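Local atomic coordinates of glycerol-3-phosphate dehydrogenase [NAD(+)] (Dunaliella salina, PDB entry 6IUY), a protein that probably interconverts sn-glycerol 3-phosphate and dihydroxyacetone phosphate with NAD, in a di-domain arrangement with a phosphatase-like domain that enables direct conversion of dihydroxyacetone phosphate to glycerol. Residues F135-L140 with M158-D163; A240-F243 with E249-A252; L436-F441 with F446-L451; K122-E127 with G287-K292. All blocks are in the same frame, centred on the assembly; numbering follows the deposited sequence.

Contact 1. Residues F135-L140 with M158-D163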
loop_
_atom_site.group_PDB
_atom_site.type_symbol
_atom_site.label_atom_id
_atom_site.label_comp_id
_atom_site.label_asym_id
_atom_site.label_seq_id
_atom_site.Cartn_x
_atom_site.Cartn_y
_atom_site.Cartn_z
ATOM N N PHE A 135 -22.243 46.157 8.095
ATOM C CA PHE A 135 -22.963 45.209 8.930
ATOM C C PHE A 135 -22.956 43.796 8.346
ATOM O O PHE A 135 -23.245 43.605 7.164
ATOM C CB PHE A 135 -24.406 45.682 9.134
ATOM C CG PHE A 135 -24.517 47.062 9.720
ATOM C CD1 PHE A 135 -23.950 47.355 10.951
ATOM C CD2 PHE A 135 -25.198 48.064 9.046
ATOM C CE1 PHE A 135 -24.054 48.627 11.499
ATOM C CE2 PHE A 135 -25.306 49.332 9.587
ATOM C CZ PHE A 135 -24.730 49.611 10.817
ATOM N N ARG A 136 -22.633 42.821 9.191
ATOM C CA ARG A 136 -22.632 41.411 8.802
ATOM C C ARG A 136 -23.986 41.004 8.271
ATOM O O ARG A 136 -24.086 40.298 7.270
ATOM C CB ARG A 136 -22.247 40.520 9.988
ATOM C CG ARG A 136 -21.989 39.058 9.631
ATOM C CD ARG A 136 -21.368 38.287 10.794
ATOM N NE ARG A 136 -20.796 37.007 10.377
ATOM C CZ ARG A 136 -19.647 36.868 9.717
ATOM N NH1 ARG A 136 -18.945 37.934 9.389
ATOM N NH2 ARG A 136 -19.205 35.657 9.369
ATOM N N GLU A 137 -25.035 41.476 8.933
ATOM C CA GLU A 137 -26.402 41.132 8.564
ATOM C C GLU A 137 -26.723 41.496 7.112
ATOM O O GLU A 137 -27.722 41.036 6.547
ATOM C CB GLU A 137 -27.389 41.829 9.509
ATOM C CG GLU A 137 -27.313 41.375 10.962
ATOM C CD GLU A 137 -26.276 42.128 11.767
ATOM O OE1 GLU A 137 -25.569 42.979 11.190
ATOM O OE2 GLU A 137 -26.166 41.874 12.987
ATOM N N MET A 138 -25.875 42.327 6.513
ATOM C CA MET A 138 -26.073 42.769 5.136
ATOM C C MET A 138 -25.165 42.015 4.159
ATOM O O MET A 138 -25.520 41.799 2.990
ATOM C CB MET A 138 -25.811 44.272 5.024
ATOM C CG MET A 138 -26.488 45.104 6.106
ATOM S SD MET A 138 -28.264 45.214 5.857
ATOM C CE MET A 138 -28.266 45.940 4.225
ATOM N N ALA A 139 -23.983 41.640 4.646
ATOM C CA ALA A 139 -22.982 40.986 3.811
ATOM C C ALA A 139 -23.287 39.506 3.603
ATOM O O ALA A 139 -22.858 38.928 2.602
ATOM C CB ALA A 139 -21.592 41.148 4.414
ATOM N N LEU A 140 -24.019 38.893 4.535
ATOM C CA LEU A 140 -24.201 37.443 4.498
ATOM C C LEU A 140 -25.144 37.003 3.390
ATOM O O LEU A 140 -24.934 35.953 2.794
ATOM C CB LEU A 140 -24.687 36.907 5.853
ATOM C CG LEU A 140 -23.576 36.842 6.910
ATOM C CD1 LEU A 140 -24.056 36.227 8.218
ATOM C CD2 LEU A 140 -22.396 36.065 6.373
ATOM N N MET A 158 -24.193 43.865 13.934
ATOM C CA MET A 158 -24.785 44.886 14.786
ATOM C C MET A 158 -24.776 44.310 16.192
ATOM O O MET A 158 -24.662 43.091 16.357
ATOM C CB MET A 158 -26.206 45.240 14.343
ATOM C CG MET A 158 -26.307 45.911 12.993
ATOM S SD MET A 158 -28.026 45.977 12.433
ATOM C CE MET A 158 -28.832 46.320 14.003
ATOM N N SER A 159 -24.877 45.163 17.207
ATOM C CA SER A 159 -24.925 44.674 18.579
ATOM C C SER A 159 -26.366 44.334 18.942
ATOM O O SER A 159 -27.190 45.214 19.193
ATOM C CB SER A 159 -24.339 45.705 19.544
ATOM O OG SER A 159 -23.094 46.188 19.059
ATOM N N TRP A 160 -26.680 43.049 18.930
ATOM C CA TRP A 160 -28.028 42.612 19.242
ATOM C C TRP A 160 -28.082 42.060 20.651
ATOM O O TRP A 160 -27.213 41.305 21.065
ATOM C CB TRP A 160 -28.511 41.539 18.255
ATOM C CG TRP A 160 -28.853 42.048 16.899
ATOM C CD1 TRP A 160 -28.115 41.910 15.753
ATOM C CD2 TRP A 160 -30.027 42.782 16.533
ATOM N NE1 TRP A 160 -28.756 42.520 14.700
ATOM C CE2 TRP A 160 -29.934 43.059 15.152
ATOM C CE3 TRP A 160 -31.146 43.238 17.239
ATOM C CZ2 TRP A 160 -30.919 43.769 14.466
ATOM C CZ3 TRP A 160 -32.118 43.946 16.557
ATOM C CH2 TRP A 160 -32.001 44.201 15.183
ATOM N N GLN A 161 -29.102 42.442 21.398
ATOM C CA GLN A 161 -29.433 41.695 22.592
ATOM C C GLN A 161 -29.898 40.328 22.086
ATOM O O GLN A 161 -30.506 40.256 21.020
ATOM C CB GLN A 161 -30.506 42.410 23.409
ATOM C CG GLN A 161 -30.841 41.730 24.715
ATOM C CD GLN A 161 -32.085 42.308 25.337
ATOM O OE1 GLN A 161 -32.449 43.459 25.070
ATOM N NE2 GLN A 161 -32.760 41.509 26.159
ATOM N N LEU A 162 -29.599 39.248 22.807
ATOM C CA LEU A 162 -29.840 37.914 22.248
ATOM C C LEU A 162 -30.802 37.008 23.017
ATOM O O LEU A 162 -31.507 36.228 22.395
ATOM C CB LEU A 162 -28.515 37.162 22.083
ATOM C CG LEU A 162 -27.712 37.450 20.813
ATOM C CD1 LEU A 162 -26.709 36.340 20.567
ATOM C CD2 LEU A 162 -28.620 37.637 19.606
ATOM N N ASP A 163 -30.810 37.111 24.344
ATOM C CA ASP A 163 -31.523 36.194 25.259
ATOM C C ASP A 163 -30.941 34.770 25.211
ATOM O O ASP A 163 -29.718 34.606 25.179
ATOM C CB ASP A 163 -33.074 36.209 25.022
ATOM C CG ASP A 163 -33.575 35.324 23.838
ATOM O OD1 ASP A 163 -32.943 34.313 23.471
ATOM O OD2 ASP A 163 -34.649 35.652 23.300
#
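With CG beside its own backbone N and a bend at chi2 (86°), Glu-137 swings its carboxylate off the first turn of helix 136-145 to meet the backbone N of Met-158. That single N-H is shared between both oxygens through their syn lone pairs: Met-158 N lies 3.2 Å from Glu-137 OE1 along the straighter path (158°) and 3.0 Å from OE2. Trp-160 adds a weak bond from NE1 to Glu-137 OE2, 3.2 Å long and bent to 126°, reaching the oxygen near the plane of the indole, which is steeply inclined to the carboxylate. In this haloacid dehalogenase-like domain, the contact fastens the loop after strand 153-154 to the start of a helix whose N-cap residue, Phe-135, has its side chain about 8 Å from that of the magnesium ligand Asp-43. Phe-135 forms a Met-aromatic contact with Met-158, whose SD stands above the ring face 4.7 Å from its centroid, while Met-158 CG packs 3.4 Å from Phe-135 CD1. The Met-158 chain turns at chi3, placing CE over the rim of the Trp-160 ring. Leu-87 of helix 82-88 packs against both Phe-135 and Met-158.

Contact 2. Residues A240-F243 with E249-A252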
loop_
_atom_site.group_PDB
_atom_site.type_symbol
_atom_site.label_atom_id
_atom_site.label_comp_id
_atom_site.label_asym_id
_atom_site.label_seq_id
_atom_site.Cartn_x
_atom_site.Cartn_y
_atom_site.Cartn_z
ATOM N N ALA A 240 -3.935 53.548 -5.661
ATOM C CA ALA A 240 -4.303 52.190 -6.047
ATOM C C ALA A 240 -3.294 51.597 -7.020
ATOM O O ALA A 240 -2.673 52.315 -7.811
ATOM C CB ALA A 240 -5.695 52.169 -6.660
ATOM N N ASP A 241 -3.145 50.277 -6.965
ATOM C CA ASP A 241 -2.229 49.560 -7.840
ATOM C C ASP A 241 -2.814 49.384 -9.230
ATOM O O ASP A 241 -2.114 49.012 -10.174
ATOM C CB ASP A 241 -1.893 48.192 -7.246
ATOM C CG ASP A 241 -0.849 48.269 -6.164
ATOM O OD1 ASP A 241 0.143 49.000 -6.360
ATOM O OD2 ASP A 241 -1.016 47.596 -5.125
ATOM N N TRP A 242 -4.104 49.653 -9.352
ATOM C CA TRP A 242 -4.803 49.420 -10.602
ATOM C C TRP A 242 -6.213 49.976 -10.443
ATOM O O TRP A 242 -6.917 49.623 -9.505
ATOM C CB TRP A 242 -4.804 47.917 -10.933
ATOM C CG TRP A 242 -5.430 47.526 -12.235
ATOM C CD1 TRP A 242 -5.949 48.357 -13.181
ATOM C CD2 TRP A 242 -5.602 46.192 -12.737
ATOM N NE1 TRP A 242 -6.436 47.626 -14.241
ATOM C CE2 TRP A 242 -6.237 46.295 -13.992
ATOM C CE3 TRP A 242 -5.283 44.922 -12.248
ATOM C CZ2 TRP A 242 -6.555 45.178 -14.763
ATOM C CZ3 TRP A 242 -5.605 43.820 -13.009
ATOM C CH2 TRP A 242 -6.230 43.953 -14.256
ATOM N N PHE A 243 -6.610 50.876 -11.337
ATOM C CA PHE A 243 -7.944 51.467 -11.270
ATOM C C PHE A 243 -8.803 50.946 -12.407
ATOM O O PHE A 243 -8.396 50.993 -13.568
ATOM C CB PHE A 243 -7.874 53.002 -11.316
ATOM C CG PHE A 243 -9.219 53.660 -11.420
ATOM C CD1 PHE A 243 -10.055 53.734 -10.318
ATOM C CD2 PHE A 243 -9.656 54.193 -12.620
ATOM C CE1 PHE A 243 -11.302 54.328 -10.409
ATOM C CE2 PHE A 243 -10.900 54.792 -12.717
ATOM C CZ PHE A 243 -11.725 54.859 -11.612
ATOM N N GLU A 249 -12.983 44.333 -17.121
ATOM C CA GLU A 249 -11.587 44.753 -17.222
ATOM C C GLU A 249 -10.711 43.776 -16.434
ATOM O O GLU A 249 -9.620 43.405 -16.868
ATOM C CB GLU A 249 -11.427 46.181 -16.699
ATOM C CG GLU A 249 -10.115 46.885 -17.032
ATOM C CD GLU A 249 -10.187 48.386 -16.731
ATOM O OE1 GLU A 249 -9.116 49.030 -16.586
ATOM O OE2 GLU A 249 -11.326 48.915 -16.636
ATOM N N LEU A 250 -11.203 43.358 -15.271
ATOM C CA LEU A 250 -10.497 42.382 -14.447
ATOM C C LEU A 250 -10.611 40.977 -15.037
ATOM O O LEU A 250 -9.625 40.251 -15.126
ATOM C CB LEU A 250 -11.041 42.392 -13.018
ATOM C CG LEU A 250 -10.614 43.558 -12.138
ATOM C CD1 LEU A 250 -11.394 43.520 -10.821
ATOM C CD2 LEU A 250 -9.110 43.501 -11.906
ATOM N N MET A 251 -11.826 40.615 -15.429
ATOM C CA MET A 251 -12.117 39.332 -16.048
ATOM C C MET A 251 -11.182 39.015 -17.209
ATOM O O MET A 251 -10.605 37.922 -17.281
ATOM C CB MET A 251 -13.563 39.313 -16.532
ATOM C CG MET A 251 -14.536 38.674 -15.560
ATOM S SD MET A 251 -14.833 36.948 -15.997
ATOM C CE MET A 251 -16.610 36.839 -15.830
ATOM N N ALA A 252 -11.016 39.985 -18.102
ATOM C CA ALA A 252 -10.254 39.783 -19.325
ATOM C C ALA A 252 -8.745 39.800 -19.099
ATOM O O ALA A 252 -7.973 39.638 -20.046
ATOM C CB ALA A 252 -10.642 40.838 -20.357
#
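The contact of Trp-242 with Leu-250 and Glu-249 is mainly apolar, a CH-pi packing between the edge strand 242-244 of the phosphatase-like domain's parallel sheet and the short helix 247-251 that follows it. Leu-250 CD2 lies over one face of the indole, 3.9 Å from the centroid of the six-membered ring and 21° off its normal. The methyl is displaced toward the rim, equally close at 3.7 Å to CZ3 and CH2 of Trp-242. The ring is carried there by an extended first torsion, with CG opposite the backbone N (chi1 -177°). Glu-249 approaches from another direction: its outstretched chain sets OE1 near the indole plane, 3.8 Å from Trp-242 NE1 and too far for a hydrogen bond, with the carboxylate turned 63° to the ring. The NE1 group is buried without a partner in the model, whereas Glu-249 OE2 has a weak bond to Arg-245 N. Were Trp-242 replaced by an alanine, a gap would probably open beneath the Leu-250 methyl and Trp-32 would lose its edge-to-face partner. Trp-32, from helix 26-33, also donates through NE1 to Leu-250 O, which ties helix 26-33 to helix 247-251. Ile-225 of strand 223-227 touches both Trp-242 and Leu-250, while Leu-117 of helix 114-123 packs on Leu-250.

Contact 3. Residues L436-F441 with F446-L451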
loop_
_atom_site.group_PDB
_atom_site.type_symbol
_atom_site.label_atom_id
_atom_site.label_comp_id
_atom_site.label_asym_id
_atom_site.label_seq_id
_atom_site.Cartn_x
_atom_site.Cartn_y
_atom_site.Cartn_z
ATOM N N LEU A 436 -5.028 23.107 -10.967
ATOM C CA LEU A 436 -5.152 23.254 -12.417
ATOM C C LEU A 436 -5.228 21.889 -13.107
ATOM O O LEU A 436 -6.179 21.590 -13.827
ATOM C CB LEU A 436 -3.959 24.052 -12.960
ATOM C CG LEU A 436 -3.980 24.484 -14.434
ATOM C CD1 LEU A 436 -4.943 25.646 -14.630
ATOM C CD2 LEU A 436 -2.571 24.844 -14.930
ATOM N N TRP A 437 -4.224 21.052 -12.863
ATOM C CA TRP A 437 -4.199 19.715 -13.446
ATOM C C TRP A 437 -5.443 18.891 -13.116
ATOM O O TRP A 437 -5.977 18.183 -13.980
ATOM C CB TRP A 437 -2.943 18.978 -12.999
ATOM C CG TRP A 437 -1.700 19.605 -13.522
ATOM C CD1 TRP A 437 -0.603 19.975 -12.808
ATOM C CD2 TRP A 437 -1.430 19.965 -14.889
ATOM N NE1 TRP A 437 0.347 20.517 -13.648
ATOM C CE2 TRP A 437 -0.148 20.530 -14.923
ATOM C CE3 TRP A 437 -2.146 19.843 -16.078
ATOM C CZ2 TRP A 437 0.431 20.983 -16.111
ATOM C CZ3 TRP A 437 -1.560 20.272 -17.254
ATOM C CH2 TRP A 437 -0.293 20.843 -17.260
ATOM N N GLN A 438 -5.930 18.983 -11.882
ATOM C CA GLN A 438 -7.096 18.195 -11.519
ATOM C C GLN A 438 -8.305 18.637 -12.305
ATOM O O GLN A 438 -9.083 17.798 -12.784
ATOM C CB GLN A 438 -7.397 18.279 -10.021
ATOM C CG GLN A 438 -8.620 17.451 -9.620
ATOM C CD GLN A 438 -8.850 17.430 -8.108
ATOM O OE1 GLN A 438 -8.399 18.318 -7.382
ATOM N NE2 GLN A 438 -9.553 16.417 -7.636
ATOM N N GLN A 439 -8.478 19.952 -12.437
ATOM C CA GLN A 439 -9.581 20.487 -13.230
ATOM C C GLN A 439 -9.422 20.052 -14.691
ATOM O O GLN A 439 -10.396 19.749 -15.351
ATOM C CB GLN A 439 -9.663 22.024 -13.117
ATOM C CG GLN A 439 -10.750 22.663 -14.010
ATOM C CD GLN A 439 -10.941 24.175 -13.759
ATOM O OE1 GLN A 439 -10.273 24.770 -12.901
ATOM N NE2 GLN A 439 -11.856 24.791 -14.510
ATOM N N LEU A 440 -8.189 19.979 -15.178
ATOM C CA LEU A 440 -7.965 19.594 -16.573
ATOM C C LEU A 440 -8.279 18.105 -16.846
ATOM O O LEU A 440 -9.016 17.776 -17.786
ATOM C CB LEU A 440 -6.524 19.912 -16.962
ATOM C CG LEU A 440 -6.174 20.002 -18.444
ATOM C CD1 LEU A 440 -7.107 20.978 -19.154
ATOM C CD2 LEU A 440 -4.714 20.415 -18.593
ATOM N N PHE A 441 -7.752 17.218 -16.003
ATOM C CA PHE A 441 -7.835 15.774 -16.234
ATOM C C PHE A 441 -9.045 15.040 -15.635
ATOM O O PHE A 441 -9.481 14.023 -16.176
ATOM C CB PHE A 441 -6.574 15.096 -15.700
ATOM C CG PHE A 441 -5.385 15.209 -16.608
ATOM C CD1 PHE A 441 -5.194 14.294 -17.635
ATOM C CD2 PHE A 441 -4.436 16.206 -16.415
ATOM C CE1 PHE A 441 -4.091 14.376 -18.458
ATOM C CE2 PHE A 441 -3.324 16.299 -17.239
ATOM C CZ PHE A 441 -3.150 15.386 -18.262
ATOM N N PHE A 446 -13.058 9.326 -14.739
ATOM C CA PHE A 446 -11.630 9.341 -14.472
ATOM C C PHE A 446 -11.386 10.180 -13.211
ATOM O O PHE A 446 -11.233 11.403 -13.289
ATOM C CB PHE A 446 -10.859 9.885 -15.700
ATOM C CG PHE A 446 -9.372 9.622 -15.652
ATOM C CD1 PHE A 446 -8.886 8.322 -15.689
ATOM C CD2 PHE A 446 -8.464 10.672 -15.569
ATOM C CE1 PHE A 446 -7.528 8.051 -15.648
ATOM C CE2 PHE A 446 -7.088 10.422 -15.524
ATOM C CZ PHE A 446 -6.621 9.096 -15.555
ATOM N N ALA A 447 -11.401 9.511 -12.050
ATOM C CA ALA A 447 -11.269 10.168 -10.747
ATOM C C ALA A 447 -9.826 10.467 -10.406
ATOM O O ALA A 447 -8.932 9.614 -10.551
ATOM C CB ALA A 447 -11.893 9.319 -9.642
ATOM N N ILE A 448 -9.602 11.684 -9.928
ATOM C CA ILE A 448 -8.251 12.136 -9.624
ATOM C C ILE A 448 -8.042 12.309 -8.125
ATOM O O ILE A 448 -8.911 12.820 -7.419
ATOM C CB ILE A 448 -7.939 13.453 -10.341
ATOM C CG1 ILE A 448 -7.851 13.217 -11.852
ATOM C CG2 ILE A 448 -6.657 14.059 -9.812
ATOM C CD1 ILE A 448 -6.566 12.572 -12.293
ATOM N N ASN A 449 -6.874 11.876 -7.664
ATOM C CA ASN A 449 -6.457 12.004 -6.282
ATOM C C ASN A 449 -5.161 12.812 -6.217
ATOM O O ASN A 449 -4.160 12.420 -6.833
ATOM C CB ASN A 449 -6.282 10.596 -5.682
ATOM C CG ASN A 449 -5.777 10.611 -4.257
ATOM O OD1 ASN A 449 -5.984 11.573 -3.514
ATOM N ND2 ASN A 449 -5.112 9.525 -3.861
ATOM N N LEU A 450 -5.160 13.930 -5.484
ATOM C CA LEU A 450 -3.957 14.777 -5.400
ATOM C C LEU A 450 -3.019 14.339 -4.285
ATOM O O LEU A 450 -3.433 14.053 -3.167
ATOM C CB LEU A 450 -4.320 16.257 -5.204
ATOM C CG LEU A 450 -5.018 16.984 -6.353
ATOM C CD1 LEU A 450 -5.282 18.438 -5.978
ATOM C CD2 LEU A 450 -4.232 16.923 -7.650
ATOM N N LEU A 451 -1.737 14.300 -4.606
ATOM C CA LEU A 451 -0.734 13.795 -3.698
ATOM C C LEU A 451 0.442 14.713 -3.823
ATOM O O LEU A 451 0.690 15.223 -4.911
ATOM C CB LEU A 451 -0.322 12.374 -4.058
ATOM C CG LEU A 451 -0.867 11.208 -3.255
ATOM C CD1 LEU A 451 -2.349 11.321 -3.147
ATOM C CD2 LEU A 451 -0.476 9.921 -3.957
#
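The two buried phenylalanines, Phe-441 and Phe-446, mark one end of this contact; the partly exposed Gln-438 and Leu-450 mark the other, with Ile-448 between. Helix 436-441 and strand 446-451 run almost antiparallel (171°), their axes 8.8 Å apart, as the last two elements of a beta-alpha-beta unit that begins with strand 422-427. At the buried end, the Phe-446 ring turns an edge to the helix: Phe-441 O lies near the plane of the Phe-446 ring, 3.6 Å from CD2. Phe-441 meets the strand mainly through its root, CB lying 4.2 Å from Ile-448 CD1, while its ring leads away to Val-275 of helix 266-282 and Ile-376 of strand 374-377. Phe-446 in turn comes within about 4 Å, side chain to side chain, of the NAD-binding residue Trp-267.

At the other end Gln-438 is fully extended, its CG opposite the backbone N (chi1 -180°), and slides past Ile-448 with CG 3.9 Å from the CG2 methyl. The amide crosses to the partly exposed Leu-450, where OE1 lies 3.4 Å from CD1. NE2 has a weak bond to Gln-442 OE1, an oxygen that also accepts from Ile-448 N. With no hydrogen bond passing directly between helix and strand, the pair meets through van der Waals packing, part of it from the aliphatic chain of Gln-438, and Gln-442 supplies an indirect polar bridge between them.

Contact 4. Residues K122-E127 with G287-K292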
loop_
_atom_site.group_PDB
_atom_site.type_symbol
_atom_site.label_atom_id
_atom_site.label_comp_id
_atom_site.label_asym_id
_atom_site.label_seq_id
_atom_site.Cartn_x
_atom_site.Cartn_y
_atom_site.Cartn_z
ATOM N N LYS A 122 -13.603 31.415 -8.411
ATOM C CA LYS A 122 -13.789 30.186 -7.648
ATOM C C LYS A 122 -13.567 28.940 -8.542
ATOM O O LYS A 122 -13.012 27.936 -8.098
ATOM C CB LYS A 122 -15.176 30.186 -6.990
ATOM C CG LYS A 122 -15.386 31.417 -6.076
ATOM C CD LYS A 122 -16.585 31.313 -5.140
ATOM C CE LYS A 122 -16.252 30.490 -3.912
ATOM N NZ LYS A 122 -17.360 30.537 -2.921
ATOM N N ALA A 123 -13.961 29.037 -9.810
ATOM C CA ALA A 123 -13.851 27.930 -10.752
ATOM C C ALA A 123 -12.411 27.516 -10.997
ATOM O O ALA A 123 -12.157 26.362 -11.346
ATOM C CB ALA A 123 -14.520 28.290 -12.079
ATOM N N ARG A 124 -11.463 28.436 -10.830
ATOM C CA ARG A 124 -10.051 28.059 -10.935
ATOM C C ARG A 124 -9.330 28.015 -9.572
ATOM O O ARG A 124 -8.104 28.170 -9.496
ATOM C CB ARG A 124 -9.312 29.007 -11.882
ATOM C CG ARG A 124 -9.038 30.383 -11.319
ATOM C CD ARG A 124 -8.403 31.274 -12.383
ATOM N NE ARG A 124 -9.334 31.523 -13.479
ATOM C CZ ARG A 124 -8.971 31.985 -14.667
ATOM N NH1 ARG A 124 -7.696 32.235 -14.905
ATOM N NH2 ARG A 124 -9.877 32.193 -15.612
ATOM N N GLY A 125 -10.086 27.801 -8.499
ATOM C CA GLY A 125 -9.481 27.608 -7.191
ATOM C C GLY A 125 -8.923 28.836 -6.488
ATOM O O GLY A 125 -8.239 28.708 -5.479
ATOM N N VAL A 126 -9.190 30.030 -7.005
ATOM C CA VAL A 126 -8.855 31.239 -6.249
ATOM C C VAL A 126 -9.886 31.392 -5.128
ATOM O O VAL A 126 -11.083 31.367 -5.391
ATOM C CB VAL A 126 -8.832 32.488 -7.146
ATOM C CG1 VAL A 126 -8.568 33.754 -6.323
ATOM C CG2 VAL A 126 -7.766 32.343 -8.211
ATOM N N GLU A 127 -9.447 31.511 -3.879
ATOM C CA GLU A 127 -10.420 31.717 -2.798
ATOM C C GLU A 127 -10.861 33.173 -2.715
ATOM O O GLU A 127 -10.048 34.094 -2.812
ATOM C CB GLU A 127 -9.873 31.265 -1.434
ATOM C CG GLU A 127 -10.353 29.854 -1.048
ATOM C CD GLU A 127 -11.304 29.841 0.136
ATOM O OE1 GLU A 127 -10.805 29.940 1.272
ATOM O OE2 GLU A 127 -12.540 29.718 -0.056
ATOM N N GLY A 287 -15.297 33.265 -17.456
ATOM C CA GLY A 287 -13.878 33.457 -17.192
ATOM C C GLY A 287 -13.037 32.195 -17.278
ATOM O O GLY A 287 -12.180 31.984 -16.433
ATOM N N SER A 288 -13.272 31.375 -18.304
ATOM C CA SER A 288 -12.644 30.055 -18.422
ATOM C C SER A 288 -11.153 30.061 -18.159
ATOM O O SER A 288 -10.431 30.889 -18.718
ATOM C CB SER A 288 -12.878 29.473 -19.815
ATOM O OG SER A 288 -12.100 28.298 -20.001
ATOM N N VAL A 289 -10.682 29.128 -17.327
ATOM C CA VAL A 289 -9.248 29.038 -17.090
ATOM C C VAL A 289 -8.494 28.349 -18.250
ATOM O O VAL A 289 -7.259 28.363 -18.267
ATOM C CB VAL A 289 -8.937 28.303 -15.764
ATOM C CG1 VAL A 289 -9.249 26.833 -15.873
ATOM C CG2 VAL A 289 -7.477 28.497 -15.371
ATOM N N PHE A 290 -9.215 27.757 -19.213
ATOM C CA PHE A 290 -8.551 27.089 -20.356
ATOM C C PHE A 290 -9.012 27.583 -21.737
ATOM O O PHE A 290 -10.203 27.838 -21.955
ATOM C CB PHE A 290 -8.767 25.565 -20.320
ATOM C CG PHE A 290 -8.321 24.921 -19.053
ATOM C CD1 PHE A 290 -6.986 24.870 -18.733
ATOM C CD2 PHE A 290 -9.239 24.346 -18.195
ATOM C CE1 PHE A 290 -6.575 24.287 -17.575
ATOM C CE2 PHE A 290 -8.831 23.755 -17.033
ATOM C CZ PHE A 290 -7.502 23.729 -16.719
ATOM N N GLU A 291 -8.065 27.676 -22.667
ATOM C CA GLU A 291 -8.404 27.803 -24.087
ATOM C C GLU A 291 -9.207 26.580 -24.504
ATOM O O GLU A 291 -8.914 25.471 -24.056
ATOM C CB GLU A 291 -7.146 27.932 -24.949
ATOM C CG GLU A 291 -6.689 29.361 -25.184
ATOM C CD GLU A 291 -7.781 30.227 -25.815
ATOM O OE1 GLU A 291 -8.385 29.802 -26.828
ATOM O OE2 GLU A 291 -8.049 31.335 -25.291
ATOM N N LYS A 292 -10.222 26.770 -25.340
ATOM C CA LYS A 292 -11.069 25.653 -25.743
ATOM C C LYS A 292 -10.289 24.628 -26.551
ATOM O O LYS A 292 -10.462 23.417 -26.386
ATOM C CB LYS A 292 -12.272 26.128 -26.554
ATOM C CG LYS A 292 -13.196 24.980 -26.930
ATOM C CD LYS A 292 -14.416 25.447 -27.708
ATOM C CE LYS A 292 -15.370 24.292 -27.968
ATOM N NZ LYS A 292 -16.637 24.749 -28.623
#
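Arg-124 NH2 is modelled only 2.5 Å from Gly-287 O, so short that the exact length is doubtful; the bond joins segments some 160 residues apart. The carbonyl oxygen lies at the edge of the guanidinium, near its plane. Val-289 takes a different side of the group: its CA sits over one face, 3.5 Å from NH2, and its CG2 methyl is 3.8 Å from NH1. Arg-124 reaches this place with CG tucked between its backbone N and carbonyl carbon (chi1 74°) and a further bend at chi3. NH1 is bonded to Lys-255 O, so the two terminal nitrogens grip separate backbone carbonyls. A leucine in its place would probably leave the carbonyls of Gly-287 and Lys-255 without this donor and loosen this tie between the two segments. Within segment 287-292, Ser-288 OG donates to Phe-290 O, 2.8 Å away, on a lone pair in the carbonyl plane, spanning Val-289. Arg-124 belongs to the haloacid dehalogenase-like part, Gly-287 and Val-289 to the NAD-binding part, and the contact bridges the two. The arginine follows helix 114-123, which ends in a Schellman motif: Gly-125, with positive phi, is its C-prime residue, and Val-126 N bonds back to Leu-121 O.

How the contacts relate
From the N terminus, contact 4 opens first, at 122-127, and its long loop closes only at 287-292. Within that loop lie contact 1, closing a short loop from 135-140 to 158-163, and then contact 2, a still shorter one at 240-252; these two are in series, and no contacts cross. Contact 3 follows after contact 4 has closed. Contacts 1 and 2 belong to the phosphatase-like part, 3 to the NAD-binding part, and 4 joins the parts. Contact 4 touches contact 2 where Met-251 SD lies 3.8 Å from Gly-287 CA, and contact 3 where Leu-436 CD1 lies 3.6 Å from Phe-290 CE1. Contact 1 stands apart, its centre about 34 Å from that of contact 4.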